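Local structure of pks18 (Mycobacterium tuberculosis, 1TED) at residues 69-73 / 218-222. The protein probably extends medium- and long-chain acyl-CoA starters with malonyl-CoA to make tri- and tetraketide alpha-pyrones, working as a homodimeric type III polyketide synthase. Numbering follows the deposited sequence.
Sequences IPRVY and VVIHS. With MYR (myristic acid), chain E.
Val-218 opens the contact by turning one methyl, CG1, to two residues of the helix segment 69-73. That methyl stands anti to its own backbone N (chi1 173°), which lets it touch both the CD1 end of Ile-69, at 3.7 Å, and CG1 of Val-72 at 3.3 Å, a close fit for two methyls. At the next residue, the CB of Val-219 leaves its helix away from the other segment, yet its CG2 branch still meets CG2 of Val-72 at 3.5 Å. The two methyls of Val-72 are thus divided between successive valines, CG1 to Val-218 and CG2 to Val-219. Ile-220 looks the other way, its CG2 resting 3.6 Å from C9 of the bound myristic acid. His-221 likewise serves the ligand: C7 of the fatty acid sits over the centre of one imidazole face, while the backbone O of His-221, 3.4 Å from Tyr-73 OH, is hydrogen-bonded by Arg-81. Ser-222 then closes the contact with a CH-pi interaction, its CB lying 3.6 Å from the Tyr-73 ring centroid and over the ring face. The OG of Ser-222 turns back into its own helix, donating to Val-219 O at 2.9 Å; this oxygen also accepts from Ser-222 N, both donors arriving from the same face of the carbonyl plane. Helix 49-57 adds Ala-53 and Val-56 against Tyr-73. The segment axes cross at -52°, 9.8 Å apart. Helix 215-223 packs on 68-74 through Val-218, Val-219 and Ser-222, while Ile-220 and His-221 meet the acyl chain. Such layering, with His-221 probably a substrate-binding residue, is consistent with the wall of the substrate tunnel in this thiolase-fold chalcone synthase relative.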
loop_
_atom_site.group_PDB
_atom_site.type_symbol
_atom_site.label_atom_id
_atom_site.label_comp_id
_atom_site.label_asym_id
_atom_site.label_seq_id
_atom_site.Cartn_x
_atom_site.Cartn_y
_atom_site.Cartn_z
ATOM N N ILE A 69 -28.034 -21.641 5.511
ATOM C CA ILE A 69 -26.866 -21.636 6.387
ATOM C C ILE A 69 -26.167 -22.985 6.539
ATOM O O ILE A 69 -24.973 -23.098 6.273
ATOM C CB ILE A 69 -27.230 -21.095 7.790
ATOM C CG1 ILE A 69 -27.732 -19.658 7.669
ATOM C CG2 ILE A 69 -26.022 -21.153 8.713
ATOM C CD1 ILE A 69 -26.753 -18.713 6.992
ATOM N N PRO A 70 -26.900 -24.028 6.967
ATOM C CA PRO A 70 -26.315 -25.360 7.147
ATOM C C PRO A 70 -25.506 -25.881 5.955
ATOM O O PRO A 70 -24.443 -26.474 6.143
ATOM C CB PRO A 70 -27.535 -26.225 7.450
ATOM C CG PRO A 70 -28.420 -25.284 8.193
ATOM C CD PRO A 70 -28.322 -24.033 7.354
ATOM N N ARG A 71 -26.008 -25.667 4.739
ATOM C CA ARG A 71 -25.319 -26.119 3.528
ATOM C C ARG A 71 -24.014 -25.352 3.356
ATOM O O ARG A 71 -22.930 -25.935 3.278
ATOM C CB ARG A 71 -26.182 -25.875 2.287
ATOM C CG ARG A 71 -27.585 -26.426 2.358
ATOM C CD ARG A 71 -28.392 -25.974 1.149
ATOM N NE ARG A 71 -29.799 -25.785 1.489
ATOM C CZ ARG A 71 -30.615 -24.949 0.855
ATOM N NH1 ARG A 71 -30.164 -24.224 -0.163
ATOM N NH2 ARG A 71 -31.874 -24.818 1.256
ATOM N N VAL A 72 -24.143 -24.032 3.293
ATOM C CA VAL A 72 -23.006 -23.142 3.121
ATOM C C VAL A 72 -22.102 -23.140 4.351
ATOM O O VAL A 72 -21.443 -22.147 4.642
ATOM C CB VAL A 72 -23.491 -21.694 2.827
ATOM C CG1 VAL A 72 -24.269 -21.158 4.012
ATOM C CG2 VAL A 72 -22.311 -20.787 2.504
ATOM N N TYR A 73 -22.075 -24.246 5.080
ATOM C CA TYR A 73 -21.233 -24.350 6.270
ATOM C C TYR A 73 -20.628 -25.739 6.352
ATOM O O TYR A 73 -19.470 -25.892 6.738
ATOM C CB TYR A 73 -22.035 -24.042 7.548
ATOM C CG TYR A 73 -21.844 -22.624 8.056
ATOM C CD1 TYR A 73 -20.706 -22.268 8.779
ATOM C CD2 TYR A 73 -22.772 -21.624 7.757
ATOM C CE1 TYR A 73 -20.496 -20.949 9.184
ATOM C CE2 TYR A 73 -22.571 -20.307 8.156
ATOM C CZ TYR A 73 -21.432 -19.976 8.864
ATOM O OH TYR A 73 -21.219 -18.664 9.219
ATOM N N VAL A 218 -23.025 -14.595 3.025
ATOM C CA VAL A 218 -23.132 -15.771 3.884
ATOM C C VAL A 218 -21.901 -16.649 3.729
ATOM O O VAL A 218 -21.402 -17.215 4.706
ATOM C CB VAL A 218 -24.378 -16.622 3.537
ATOM C CG1 VAL A 218 -24.363 -17.915 4.340
ATOM C CG2 VAL A 218 -25.656 -15.825 3.822
ATOM N N VAL A 219 -21.420 -16.758 2.490
ATOM C CA VAL A 219 -20.243 -17.561 2.179
ATOM C C VAL A 219 -18.976 -16.972 2.802
ATOM O O VAL A 219 -18.177 -17.690 3.402
ATOM C CB VAL A 219 -20.051 -17.690 0.644
ATOM C CG1 VAL A 219 -18.676 -18.284 0.331
ATOM C CG2 VAL A 219 -21.149 -18.571 0.062
ATOM N N ILE A 220 -18.797 -15.667 2.644
ATOM C CA ILE A 220 -17.639 -14.979 3.199
ATOM C C ILE A 220 -17.625 -15.117 4.725
ATOM O O ILE A 220 -16.588 -15.383 5.331
ATOM C CB ILE A 220 -17.667 -13.474 2.796
ATOM C CG1 ILE A 220 -16.570 -13.192 1.782
ATOM C CG2 ILE A 220 -17.526 -12.585 3.998
ATOM C CD1 ILE A 220 -16.788 -13.863 0.457
ATOM N N HIS A 221 -18.790 -14.952 5.338
ATOM C CA HIS A 221 -18.892 -15.046 6.781
ATOM C C HIS A 221 -18.716 -16.462 7.303
ATOM O O HIS A 221 -18.547 -16.672 8.503
ATOM C CB HIS A 221 -20.226 -14.469 7.249
ATOM C CG HIS A 221 -20.281 -12.974 7.202
ATOM N ND1 HIS A 221 -20.551 -12.203 8.314
ATOM C CD2 HIS A 221 -20.110 -12.106 6.178
ATOM C CE1 HIS A 221 -20.545 -10.927 7.974
ATOM N NE2 HIS A 221 -20.279 -10.840 6.685
ATOM N N SER A 222 -18.743 -17.440 6.405
ATOM C CA SER A 222 -18.562 -18.820 6.829
ATOM C C SER A 222 -17.113 -19.224 6.581
ATOM O O SER A 222 -16.645 -20.235 7.110
ATOM C CB SER A 222 -19.497 -19.763 6.053
ATOM O OG SER A 222 -18.987 -20.067 4.762
HETATM C C1 MYR E . -18.796 -15.249 11.784
HETATM O O1 MYR E . -18.513 -16.092 12.632
HETATM O O2 MYR E . -19.763 -15.439 11.044
HETATM C C2 MYR E . -17.960 -13.975 11.648
HETATM C C3 MYR E . -17.189 -13.965 10.326
HETATM C C4 MYR E . -16.327 -12.706 10.201
HETATM C C5 MYR E . -15.587 -12.665 8.862
HETATM C C6 MYR E . -16.540 -12.540 7.670
HETATM C C7 MYR E . -17.235 -11.177 7.604
HETATM C C8 MYR E . -16.259 -10.041 7.289
HETATM C C9 MYR E . -15.628 -10.205 5.905
HETATM C C10 MYR E . -14.554 -9.142 5.670
HETATM C C11 MYR E . -13.876 -9.343 4.312
HETATM C C12 MYR E . -12.764 -8.315 4.095
HETATM C C13 MYR E . -12.047 -8.576 2.769
HETATM C C14 MYR E . -10.905 -7.582 2.554
#